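PDB 4BJA: protein GLB-12 from Caenorhabditis elegans, which probably binds oxygen at a heme whose iron is held here by two histidines, and is implicated in redox signalling as a globin essential for reproduction. Local coordinates for residues I57-I61 and V151-L156; K71-V75 and K88-H92; L39-W44 and Q187-W192; G21-P27 and L113-Q118. The protein carries 1 engineered substitution. One frame throughout, in Å; residues are numbered along the deposited sequence. Where two conformers were deposited one is given.

Contact 1 of 4, residues I57-I61 and V151-L156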
# COMPACT_ATOMS: atom_id res chain seq x y z
N ILE A 57 -11.48 16.33 17.79
CA ILE A 57 -10.56 15.20 17.79
C ILE A 57 -9.10 15.68 17.94
O ILE A 57 -8.33 15.09 18.69
CB ILE A 57 -10.80 14.26 16.58
CG1 ILE A 57 -12.20 13.64 16.68
CG2 ILE A 57 -9.66 13.14 16.50
CD1 ILE A 57 -12.70 12.90 15.47
N PHE A 58 -8.70 16.75 17.24
CA PHE A 58 -7.38 17.29 17.44
C PHE A 58 -7.20 17.81 18.87
O PHE A 58 -6.11 17.70 19.41
CB PHE A 58 -7.02 18.36 16.40
CG PHE A 58 -6.32 17.77 15.23
CD1 PHE A 58 -4.99 17.39 15.33
CD2 PHE A 58 -7.04 17.52 14.05
CE1 PHE A 58 -4.31 16.82 14.20
CE2 PHE A 58 -6.37 16.93 12.94
CZ PHE A 58 -5.04 16.59 13.02
N LEU A 59 -8.25 18.36 19.47
CA LEU A 59 -8.12 18.79 20.88
C LEU A 59 -7.83 17.56 21.75
O LEU A 59 -6.91 17.57 22.56
CB LEU A 59 -9.36 19.52 21.36
CG LEU A 59 -9.54 20.95 20.82
CD1 LEU A 59 -10.92 21.50 21.18
CD2 LEU A 59 -8.44 21.89 21.32
N ASP A 60 -8.56 16.46 21.55
CA ASP A 60 -8.20 15.21 22.27
C ASP A 60 -6.77 14.73 21.99
O ASP A 60 -6.06 14.34 22.89
CB ASP A 60 -9.18 14.10 21.91
CG ASP A 60 -10.55 14.31 22.47
OD1 ASP A 60 -10.76 15.26 23.26
OD2 ASP A 60 -11.46 13.50 22.13
N ILE A 61 -6.33 14.74 20.73
CA ILE A 61 -4.99 14.32 20.41
C ILE A 61 -3.91 15.08 21.21
O ILE A 61 -3.02 14.47 21.82
CB ILE A 61 -4.71 14.51 18.91
CG1 ILE A 61 -5.51 13.45 18.12
CG2 ILE A 61 -3.20 14.37 18.62
CD1 ILE A 61 -5.55 13.73 16.59
N VAL A 151 -6.47 8.10 16.44
CA VAL A 151 -7.50 8.78 17.24
C VAL A 151 -8.73 9.03 16.39
O VAL A 151 -9.87 8.90 16.87
CB VAL A 151 -6.96 10.04 17.96
CG1 VAL A 151 -8.10 10.67 18.87
CG2 VAL A 151 -5.72 9.66 18.80
N PHE A 152 -8.51 9.38 15.10
CA PHE A 152 -9.64 9.45 14.20
C PHE A 152 -10.39 8.13 14.05
O PHE A 152 -11.62 8.11 14.03
CB PHE A 152 -9.21 10.03 12.85
CG PHE A 152 -9.09 11.52 12.91
CD1 PHE A 152 -10.23 12.34 12.66
CD2 PHE A 152 -7.88 12.10 13.29
CE1 PHE A 152 -10.12 13.73 12.75
CE2 PHE A 152 -7.75 13.51 13.40
CZ PHE A 152 -8.88 14.32 13.13
N ILE A 153 -9.66 7.03 13.94
CA ILE A 153 -10.31 5.72 13.86
C ILE A 153 -11.21 5.48 15.10
O ILE A 153 -12.37 5.00 14.98
CB ILE A 153 -9.26 4.61 13.71
CG1 ILE A 153 -8.65 4.69 12.28
CG2 ILE A 153 -9.89 3.22 13.93
CD1 ILE A 153 -7.41 3.85 12.07
N GLU A 154 -10.71 5.83 16.28
CA GLU A 154 -11.49 5.60 17.50
C GLU A 154 -12.66 6.57 17.69
O GLU A 154 -13.70 6.21 18.22
CB GLU A 154 -10.52 5.71 18.72
CG GLU A 154 -9.45 4.64 18.75
CD GLU A 154 -10.01 3.19 18.48
OE1 GLU A 154 -10.87 2.67 19.24
OE2 GLU A 154 -9.58 2.55 17.49
N ARG A 155 -12.47 7.83 17.28
CA ARG A 155 -13.40 8.93 17.57
C ARG A 155 -14.29 9.35 16.39
O ARG A 155 -15.46 9.65 16.58
CB ARG A 155 -12.61 10.15 18.06
CG ARG A 155 -11.79 9.92 19.34
CD ARG A 155 -12.65 10.14 20.58
NE ARG A 155 -12.80 11.56 20.90
CZ ARG A 155 -13.96 12.18 21.10
NH1 ARG A 155 -15.10 11.51 21.04
NH2 ARG A 155 -13.97 13.47 21.38
N LEU A 156 -13.73 9.38 15.18
CA LEU A 156 -14.55 9.82 14.03
C LEU A 156 -15.54 8.75 13.60
O LEU A 156 -16.69 9.09 13.27
CB LEU A 156 -13.61 10.13 12.87
CG LEU A 156 -14.07 11.08 11.77
CD1 LEU A 156 -13.58 10.78 10.36
CD2 LEU A 156 -15.35 11.95 11.88
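Ile57 fits as a knob into a hole on the other helix, among Val151, Phe152, Arg155 and Leu156. Its CB already lies 3.9 Å from Phe152 CE1. There the side chain forks. The CG2 branch, anti to the backbone N, stands over the centre of the Phe152 ring, 3.5 Å from its centroid, in a CH-pi contact. The same methyl also touches Val151 CG1. The CG1 branch runs past Arg155 CB, and its tip CD1 ends 3.7 Å from the backbone N of Leu156.

Phe152 turns its edge toward the face of Phe58. The two rings meet in an offset edge-to-face pair, with planes at 64°. Ile61 CG1 packs against Val151 CB at 3.7 Å.

At the margin, Arg155 grips Asp60 side-on in the conformer described here. Its NH2 and NE both donate to Asp60 OD2, at 2.6 and 2.7 Å, in a salt bridge. The carboxylate and guanidinium planes are nearly coplanar. Asp60 OD1 turns to Arg80. With an asparagine in place of Asp60, Arg155 and Arg80 would probably lose their shared negative charge.

The axes of the two segments cross at 128°, consistent with helices B and G of a globin. Phe96 stacks on Phe152 from helix 87-108, and Leu156 reaches Trp192 on helix 185-214.

Contact 2 of 4, residues K71-V75 and K88-H92. With HEM (protoporphyrin IX containing Fe), chain B.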
# COMPACT_ATOMS: atom_id res chain seq x y z
N LYS A 71 3.47 21.62 21.73
CA LYS A 71 4.55 22.56 21.39
C LYS A 71 4.65 22.77 19.89
O LYS A 71 4.87 23.88 19.41
CB LYS A 71 5.90 22.06 21.94
CG LYS A 71 7.05 23.07 21.78
CD LYS A 71 8.28 22.60 22.52
CE LYS A 71 9.57 23.05 21.80
NZ LYS A 71 10.79 22.68 22.64
N VAL A 72 4.46 21.69 19.13
CA VAL A 72 4.56 21.73 17.68
C VAL A 72 3.55 22.72 17.16
O VAL A 72 3.84 23.52 16.24
CB VAL A 72 4.26 20.33 17.04
CG1 VAL A 72 4.23 20.44 15.53
CG2 VAL A 72 5.30 19.35 17.44
N PHE A 73 2.35 22.64 17.72
CA PHE A 73 1.23 23.43 17.25
C PHE A 73 1.06 24.76 17.98
O PHE A 73 0.05 25.46 17.82
CB PHE A 73 -0.05 22.59 17.28
CG PHE A 73 -0.05 21.52 16.24
CD1 PHE A 73 0.09 21.85 14.88
CD2 PHE A 73 -0.18 20.19 16.61
CE1 PHE A 73 0.10 20.83 13.89
CE2 PHE A 73 -0.16 19.17 15.67
CZ PHE A 73 -0.02 19.50 14.28
N GLY A 74 2.08 25.09 18.78
CA GLY A 74 2.09 26.34 19.52
C GLY A 74 1.02 26.49 20.60
O GLY A 74 0.62 27.62 20.91
N VAL A 75 0.57 25.38 21.19
CA VAL A 75 -0.56 25.40 22.16
C VAL A 75 -0.16 24.81 23.51
O VAL A 75 -0.99 24.33 24.28
CB VAL A 75 -1.86 24.69 21.64
CG1 VAL A 75 -2.52 25.56 20.57
CG2 VAL A 75 -1.59 23.25 21.13
N LYS A 88 -1.23 27.96 14.43
CA LYS A 88 -0.71 26.68 13.86
C LYS A 88 -1.70 25.57 14.12
O LYS A 88 -1.89 24.68 13.28
CB LYS A 88 0.65 26.32 14.45
CG LYS A 88 1.80 27.27 14.13
CD LYS A 88 3.19 26.66 14.42
CE LYS A 88 3.51 25.38 13.58
NZ LYS A 88 4.81 24.67 14.03
N PHE A 89 -2.36 25.62 15.28
CA PHE A 89 -3.30 24.55 15.66
C PHE A 89 -4.63 24.63 14.89
O PHE A 89 -5.04 23.65 14.23
CB PHE A 89 -3.51 24.56 17.18
CG PHE A 89 -4.37 23.40 17.67
CD1 PHE A 89 -3.86 22.10 17.74
CD2 PHE A 89 -5.70 23.63 18.00
CE1 PHE A 89 -4.69 21.04 18.21
CE2 PHE A 89 -6.53 22.59 18.49
CZ PHE A 89 -6.02 21.28 18.54
N GLY A 90 -5.29 25.80 14.92
CA GLY A 90 -6.51 26.00 14.18
C GLY A 90 -6.17 25.84 12.68
O GLY A 90 -7.00 25.33 11.93
N GLY A 91 -4.96 26.22 12.27
CA GLY A 91 -4.56 26.10 10.83
C GLY A 91 -4.52 24.63 10.44
O GLY A 91 -4.95 24.23 9.34
N HIS A 92 -4.00 23.82 11.35
CA HIS A 92 -3.87 22.42 11.03
C HIS A 92 -5.21 21.74 10.94
O HIS A 92 -5.39 20.81 10.13
CB HIS A 92 -2.98 21.71 12.04
CG HIS A 92 -2.44 20.44 11.50
ND1 HIS A 92 -2.97 19.21 11.83
CD2 HIS A 92 -1.48 20.21 10.56
CE1 HIS A 92 -2.31 18.26 11.15
NE2 HIS A 92 -1.42 18.84 10.38
CHA HEM B . 0.61 20.87 7.41
CHB HEM B . -2.43 17.14 6.91
CHC HEM B . -0.25 14.87 10.55
CHD HEM B . 2.21 18.89 11.54
C1A HEM B . -0.34 20.04 6.94
C2A HEM B . -1.13 20.25 5.74
C3A HEM B . -1.96 19.20 5.63
C4A HEM B . -1.73 18.31 6.75
CMA HEM B . -3.03 18.92 4.54
CAA HEM B . -0.97 21.47 4.78
CBA HEM B . -0.53 21.03 3.38
CGA HEM B . 0.79 20.39 3.51
O1A HEM B . 1.68 20.99 4.18
O2A HEM B . 0.89 19.25 2.99
C1B HEM B . -2.03 16.20 7.82
C2B HEM B . -2.54 14.84 7.88
C3B HEM B . -1.94 14.22 8.86
C4B HEM B . -1.04 15.16 9.48
CMB HEM B . -3.58 14.24 6.92
CAB HEM B . -2.17 12.73 9.23
CBB HEM B . -1.88 12.32 10.43
C1C HEM B . 0.61 15.75 11.12
C2C HEM B . 1.43 15.47 12.27
C3C HEM B . 2.11 16.57 12.54
C4C HEM B . 1.73 17.60 11.60
CMC HEM B . 1.49 14.11 13.00
CAC HEM B . 3.12 16.70 13.71
CBC HEM B . 4.08 17.60 13.58
C1D HEM B . 1.95 19.80 10.58
C2D HEM B . 2.34 21.17 10.63
C3D HEM B . 1.85 21.78 9.35
C4D HEM B . 1.21 20.71 8.64
CMD HEM B . 3.11 21.92 11.74
CAD HEM B . 1.98 23.25 8.91
CBD HEM B . 0.61 23.90 9.17
CGD HEM B . 0.24 24.06 10.64
O1D HEM B . 1.11 24.09 11.53
O2D HEM B . -0.97 24.19 10.91
NA HEM B . -0.74 18.84 7.56
NB HEM B . -1.10 16.39 8.83
NC HEM B . 0.83 17.05 10.74
ND HEM B . 1.26 19.55 9.38
FE HEM B . 0.05 17.99 9.12
O HOH W 1 -0.46 28.05 17.19
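Lys88 reaches across to the end of helix 69-72. Its chain bends at chi3 (61°), which brings NZ to the carbonyl of Val72. NZ donates to Val72 O at 2.7 Å, nearly in line with the C=O bond. On the way, Lys88 CE passes a heme propionate, 3.4 Å from HEM O1D. The backbone N of Lys88 is tied to Phe73 O through a water, which accepts from the amide and donates to the carbonyl.

Phe89 follows, on the more buried side. Its CB packs against Val75 CG1 at 3.7 Å. The edge of its ring meets Phe73 CB, 3.9 Å from Phe89 CD1. The chain can come round to Val75 because Gly74, with positive phi, is the C-prime residue of a Schellman motif that ends helix 69-72.

His92 binds the heme iron through NE2 at 2.1 Å, and His127 is the second axial ligand. The CE1-CZ end of Phe73 lies over one face of the imidazole, with CE1 3.5 Å from His92 CG. The two rings meet obliquely, planes 42° apart. Phe73 CZ also reaches the porphyrin, 3.6 Å from HEM CHD. Phe73 thus fills the angle between heme and histidine, consistent with the phenylalanine of the CD corner in globins. With an alanine in place of Phe73, a gap is likely to open beside the porphyrin and His92 to be freer to tilt.

The contact joins the end of helix 69-72 to the start of helix 87-108. Helix 50-65 lies behind it, with Phe58, Leu59 and Val62 against Phe89.

Contact 3 of 4, residues L39-W44 and Q187-W192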
# COMPACT_ATOMS: atom_id res chain seq x y z
N LEU A 39 -19.49 5.02 -0.29
CA LEU A 39 -19.82 5.02 1.16
C LEU A 39 -18.96 6.05 1.90
O LEU A 39 -19.49 6.81 2.74
CB LEU A 39 -19.64 3.60 1.73
CG LEU A 39 -19.83 3.44 3.25
CD1 LEU A 39 -19.94 1.99 3.51
CD2 LEU A 39 -18.61 3.97 4.10
N LEU A 40 -17.66 6.11 1.60
CA LEU A 40 -16.77 7.06 2.30
C LEU A 40 -17.28 8.46 2.10
O LEU A 40 -17.40 9.21 3.07
CB LEU A 40 -15.33 7.01 1.79
CG LEU A 40 -14.47 5.84 2.09
CD1 LEU A 40 -13.18 6.05 1.33
CD2 LEU A 40 -14.16 5.87 3.59
N ARG A 41 -17.58 8.81 0.84
CA ARG A 41 -18.07 10.13 0.57
C ARG A 41 -19.44 10.40 1.21
O ARG A 41 -19.62 11.46 1.83
CB ARG A 41 -18.10 10.43 -0.95
CG ARG A 41 -18.44 11.88 -1.22
CD ARG A 41 -17.49 12.85 -0.61
NE ARG A 41 -17.85 14.22 -0.99
CZ ARG A 41 -17.40 15.31 -0.37
NH1 ARG A 41 -16.53 15.18 0.65
NH2 ARG A 41 -17.78 16.53 -0.78
N GLU A 42 -20.39 9.47 1.07
CA GLU A 42 -21.76 9.72 1.58
C GLU A 42 -21.77 9.80 3.11
O GLU A 42 -22.41 10.68 3.66
CB GLU A 42 -22.72 8.65 1.09
CG GLU A 42 -22.97 8.70 -0.41
CD GLU A 42 -24.17 7.87 -0.85
OE1 GLU A 42 -24.47 6.84 -0.21
OE2 GLU A 42 -24.81 8.22 -1.88
N THR A 43 -21.03 8.91 3.77
CA THR A 43 -20.95 8.98 5.23
C THR A 43 -20.27 10.27 5.73
O THR A 43 -20.71 10.84 6.73
CB THR A 43 -20.33 7.74 5.87
OG1 THR A 43 -19.05 7.51 5.27
CG2 THR A 43 -21.23 6.51 5.64
N TRP A 44 -19.20 10.72 5.09
CA TRP A 44 -18.57 11.96 5.45
C TRP A 44 -19.54 13.13 5.26
O TRP A 44 -19.60 14.05 6.09
CB TRP A 44 -17.32 12.15 4.61
CG TRP A 44 -16.63 13.49 4.80
CD1 TRP A 44 -16.73 14.59 3.98
CD2 TRP A 44 -15.69 13.85 5.83
NE1 TRP A 44 -15.94 15.61 4.46
CE2 TRP A 44 -15.30 15.19 5.59
CE3 TRP A 44 -15.17 13.16 6.95
CZ2 TRP A 44 -14.36 15.86 6.41
CZ3 TRP A 44 -14.27 13.84 7.76
CH2 TRP A 44 -13.86 15.17 7.49
N GLN A 187 -20.18 -2.35 8.02
CA GLN A 187 -19.67 -1.89 6.73
C GLN A 187 -18.94 -0.56 6.84
O GLN A 187 -17.84 -0.42 6.32
CB GLN A 187 -20.80 -1.68 5.75
CG GLN A 187 -21.26 -2.90 5.03
CD GLN A 187 -22.60 -2.65 4.37
OE1 GLN A 187 -22.94 -1.51 4.07
NE2 GLN A 187 -23.36 -3.71 4.15
N ILE A 188 -19.57 0.42 7.48
CA ILE A 188 -19.02 1.76 7.53
C ILE A 188 -17.70 1.71 8.32
O ILE A 188 -16.70 2.32 7.93
CB ILE A 188 -20.00 2.74 8.21
CG1 ILE A 188 -21.26 2.91 7.34
CG2 ILE A 188 -19.39 4.10 8.39
CD1 ILE A 188 -22.37 3.66 8.08
N THR A 189 -17.72 0.99 9.43
CA THR A 189 -16.51 0.85 10.25
C THR A 189 -15.35 0.21 9.45
O THR A 189 -14.23 0.73 9.47
CB THR A 189 -16.84 0.01 11.52
OG1 THR A 189 -17.85 0.66 12.31
CG2 THR A 189 -15.62 -0.22 12.39
N ASP A 190 -15.63 -0.90 8.74
CA ASP A 190 -14.58 -1.61 8.03
C ASP A 190 -14.03 -0.73 6.88
O ASP A 190 -12.82 -0.66 6.69
CB ASP A 190 -15.09 -2.97 7.51
CG ASP A 190 -15.56 -3.92 8.64
OD1 ASP A 190 -15.42 -3.64 9.85
OD2 ASP A 190 -16.12 -4.99 8.30
N VAL A 191 -14.91 -0.03 6.15
CA VAL A 191 -14.46 0.80 5.05
C VAL A 191 -13.60 1.96 5.54
O VAL A 191 -12.54 2.25 4.95
CB VAL A 191 -15.64 1.31 4.18
CG1 VAL A 191 -15.15 2.31 3.19
CG2 VAL A 191 -16.30 0.13 3.45
N TRP A 192 -14.04 2.63 6.61
CA TRP A 192 -13.28 3.76 7.12
C TRP A 192 -11.96 3.28 7.68
O TRP A 192 -10.94 3.96 7.56
CB TRP A 192 -14.13 4.57 8.16
CG TRP A 192 -14.92 5.61 7.45
CD1 TRP A 192 -16.20 5.49 6.99
CD2 TRP A 192 -14.46 6.91 7.06
NE1 TRP A 192 -16.58 6.65 6.34
CE2 TRP A 192 -15.53 7.54 6.39
CE3 TRP A 192 -13.27 7.61 7.25
CZ2 TRP A 192 -15.42 8.85 5.88
CZ3 TRP A 192 -13.17 8.91 6.76
CH2 TRP A 192 -14.24 9.51 6.07
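Trp192 and Thr43 form the hydrogen bond that crosses this contact. Trp192 NE1 donates to Thr43 OG1 at 2.8 Å, with an N-H...O angle of 167°. The bond is nearly straight, and the hydroxyl lies close to the indole plane. The same hydroxyl donates back to Leu39 O at 2.7 Å, one turn earlier in its own helix. A chi1 of 55° sets OG1 between the backbone N and the carbonyl carbon, where it can serve both partners. The indole N-H is thus satisfied inside a buried interface, and two hydrogen bonds at OG1 probably hold the rotation of Thr43.

The indole face is used for a CH-pi contact. Leu40 CD2 stands 3.6 Å from the centroid of the five-membered ring, almost on its normal.

These are helices 34-46 and 185-214, which probably correspond to A and H of the globin fold. The axes of the two segments cross at 112° with a closest approach of 10.4 Å. The side chains mesh as knobs into holes in both directions. Leu39 sits among Gln187, Ile188, Val191 and Trp192. Trp192 in turn sits among Leu39, Leu40, Thr43 and Trp44.

The rest is apolar packing. Leu39 and Val191 meet tip to tip, CD2 to CG1 at 3.9 Å. Val191 CG1 also touches Leu40 CD2 at 3.7 Å. Thr43 CG2 slides past Ile188 CD1. Trp44 CE3 lies 3.9 Å from Trp192 CH2. Trp44 NE1 is hydrogen-bonded to Glu101 on helix 87-108, and Leu160 of helix 144-160 touches both Thr43 and Trp192.

Contact 4 of 4, residues G21-P27 and L113-Q118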
# COMPACT_ATOMS: atom_id res chain seq x y z
N GLY A 21 1.36 8.45 -9.86
CA GLY A 21 0.00 8.51 -9.30
C GLY A 21 -1.08 7.79 -10.09
O GLY A 21 -2.14 7.41 -9.54
N ASN A 22 -0.83 7.59 -11.39
CA ASN A 22 -1.81 6.95 -12.24
C ASN A 22 -1.64 5.46 -12.38
O ASN A 22 -2.39 4.81 -13.12
CB ASN A 22 -1.84 7.62 -13.64
CG ASN A 22 -0.57 7.45 -14.39
OD1 ASN A 22 0.46 7.02 -13.85
ND2 ASN A 22 -0.61 7.80 -15.69
N GLU A 23 -0.73 4.88 -11.60
CA GLU A 23 -0.44 3.45 -11.76
C GLU A 23 -1.57 2.53 -11.25
O GLU A 23 -2.36 2.90 -10.38
CB GLU A 23 0.87 3.10 -11.01
CG GLU A 23 2.18 3.74 -11.60
CD GLU A 23 2.53 5.13 -11.05
OE1 GLU A 23 1.65 5.78 -10.43
OE2 GLU A 23 3.71 5.57 -11.24
N SER A 24 -1.60 1.30 -11.77
CA SER A 24 -2.60 0.32 -11.35
C SER A 24 -2.36 -0.19 -9.92
O SER A 24 -3.22 -0.84 -9.35
CB SER A 24 -2.63 -0.87 -12.33
OG SER A 24 -1.35 -1.44 -12.43
N GLU A 25 -1.22 0.15 -9.31
CA GLU A 25 -0.91 -0.38 -7.98
C GLU A 25 -1.43 0.54 -6.89
O GLU A 25 -1.15 0.33 -5.72
CB GLU A 25 0.60 -0.59 -7.82
CG GLU A 25 1.14 -1.62 -8.81
CD GLU A 25 1.68 -1.01 -10.11
OE1 GLU A 25 1.36 0.11 -10.44
OE2 GLU A 25 2.43 -1.68 -10.81
N ASN A 26 -2.21 1.53 -7.28
CA ASN A 26 -2.74 2.55 -6.31
C ASN A 26 -3.52 1.84 -5.19
O ASN A 26 -4.50 1.20 -5.46
CB ASN A 26 -3.72 3.40 -7.14
CG ASN A 26 -4.34 4.53 -6.40
OD1 ASN A 26 -4.51 4.51 -5.16
ND2 ASN A 26 -4.74 5.54 -7.15
N PRO A 27 -3.10 1.97 -3.92
CA PRO A 27 -3.74 1.16 -2.87
C PRO A 27 -5.15 1.62 -2.59
O PRO A 27 -5.93 0.86 -2.05
CB PRO A 27 -2.84 1.35 -1.65
CG PRO A 27 -2.19 2.71 -1.88
CD PRO A 27 -1.96 2.74 -3.41
N LEU A 113 -8.90 8.63 -8.86
CA LEU A 113 -8.10 7.81 -7.96
C LEU A 113 -6.63 8.27 -8.02
O LEU A 113 -5.92 8.23 -7.01
CB LEU A 113 -8.31 6.32 -8.27
CG LEU A 113 -9.79 5.87 -8.32
CD1 LEU A 113 -9.94 4.35 -8.25
CD2 LEU A 113 -10.66 6.52 -7.19
N THR A 114 -6.18 8.73 -9.19
CA THR A 114 -4.85 9.28 -9.34
C THR A 114 -4.65 10.49 -8.45
O THR A 114 -3.69 10.55 -7.70
CB THR A 114 -4.60 9.67 -10.84
OG1 THR A 114 -4.54 8.45 -11.57
CG2 THR A 114 -3.30 10.42 -11.00
N GLY A 115 -5.58 11.44 -8.52
CA GLY A 115 -5.43 12.66 -7.72
C GLY A 115 -5.50 12.34 -6.22
O GLY A 115 -4.83 12.97 -5.44
N ALA A 116 -6.28 11.35 -5.85
CA ALA A 116 -6.41 10.98 -4.42
C ALA A 116 -5.07 10.45 -3.93
O ALA A 116 -4.54 10.89 -2.88
CB ALA A 116 -7.47 9.95 -4.23
N TRP A 117 -4.49 9.50 -4.67
CA TRP A 117 -3.19 8.96 -4.26
C TRP A 117 -2.11 10.03 -4.27
O TRP A 117 -1.27 10.13 -3.34
CB TRP A 117 -2.86 7.75 -5.16
CG TRP A 117 -1.74 6.90 -4.70
CD1 TRP A 117 -1.25 6.74 -3.40
CD2 TRP A 117 -0.99 6.01 -5.52
NE1 TRP A 117 -0.22 5.81 -3.41
CE2 TRP A 117 -0.04 5.37 -4.70
CE3 TRP A 117 -1.03 5.72 -6.90
CZ2 TRP A 117 0.86 4.41 -5.21
CZ3 TRP A 117 -0.12 4.76 -7.40
CH2 TRP A 117 0.80 4.13 -6.55
N GLN A 118 -2.11 10.86 -5.32
CA GLN A 118 -1.11 11.92 -5.41
C GLN A 118 -1.19 12.90 -4.21
O GLN A 118 -0.16 13.33 -3.69
CB GLN A 118 -1.28 12.74 -6.68
CG GLN A 118 -0.80 11.99 -7.96
CD GLN A 118 -1.20 12.75 -9.23
OE1 GLN A 118 -2.10 13.59 -9.21
NE2 GLN A 118 -0.53 12.45 -10.32
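Asn26 ND2 donates to Leu113 O at 2.9 Å, a weak bond bent to 146°. Its CG is anti to the backbone N (chi1 -177°), which lays the amide alongside Trp117, planes 28° apart. The other end of the amide, OD1, caps the backbone N of Phe28, which makes Asn26 the N-cap of helix 27-30. One amide thus caps the helix that follows and adds a weak tie to the start of helix 113-126. Thr114 OG1 makes a second weak bond, to Gly21 O. That carbonyl also receives a CA-H...O contact from Thr114 CA at 3.3 Å. Within the loop, Gly21 N donates to Glu23 OE1 at 2.7 Å, and Glu23 OE2 takes the amide of Val20.

The loop makes a type I beta turn from Glu23 to Asn26. It lies ahead of the helix that probably corresponds to globin helix A, and packs on the start of helix 113-126, just beyond whose end comes the heme ligand His127.

Trp117 is the main packing surface. Asn26 CA and Pro27 CD lie over one face of the indole, both as CH-pi contacts. Asn26 CA sits 3.7 Å from the centroid of the six-membered ring, and Pro27 CD is 3.5 Å from Trp117 CE2. Gly21 O meets the ring edge, 3.3 Å from Trp117 CE3. Trp117 NE1 is hydrogen-bonded to Gln202 OE1 on helix 185-214. Gly21 CA packs on Gln118 CG, and a CB on Gly21 would clash with that atom. Glu23 and Glu25 also touch the second subunit, at Gln139 and Ile200.

In the fold
Contacts 1, 2 and 3 are buried, while contact 4 is only partly so and borders the second subunit. Contact 1 lies nearest the centre of the chain and touches both other buried contacts. Phe58 of contact 1 meets His92 of contact 2, and Leu156 meets Trp44 and Trp192 of contact 3. No helix is shared, but contacts 1 and 3 use helices that follow each other in the chain: 34-46 then 50-65, and 144-160 then 185-214. Both are helix crossings, but one has a salt bridge at its margin and the other a buried indole bond. Contact 2 alone includes an iron ligand. Contact 4 sets a loop against a helix through weak bonds and one tryptophan face.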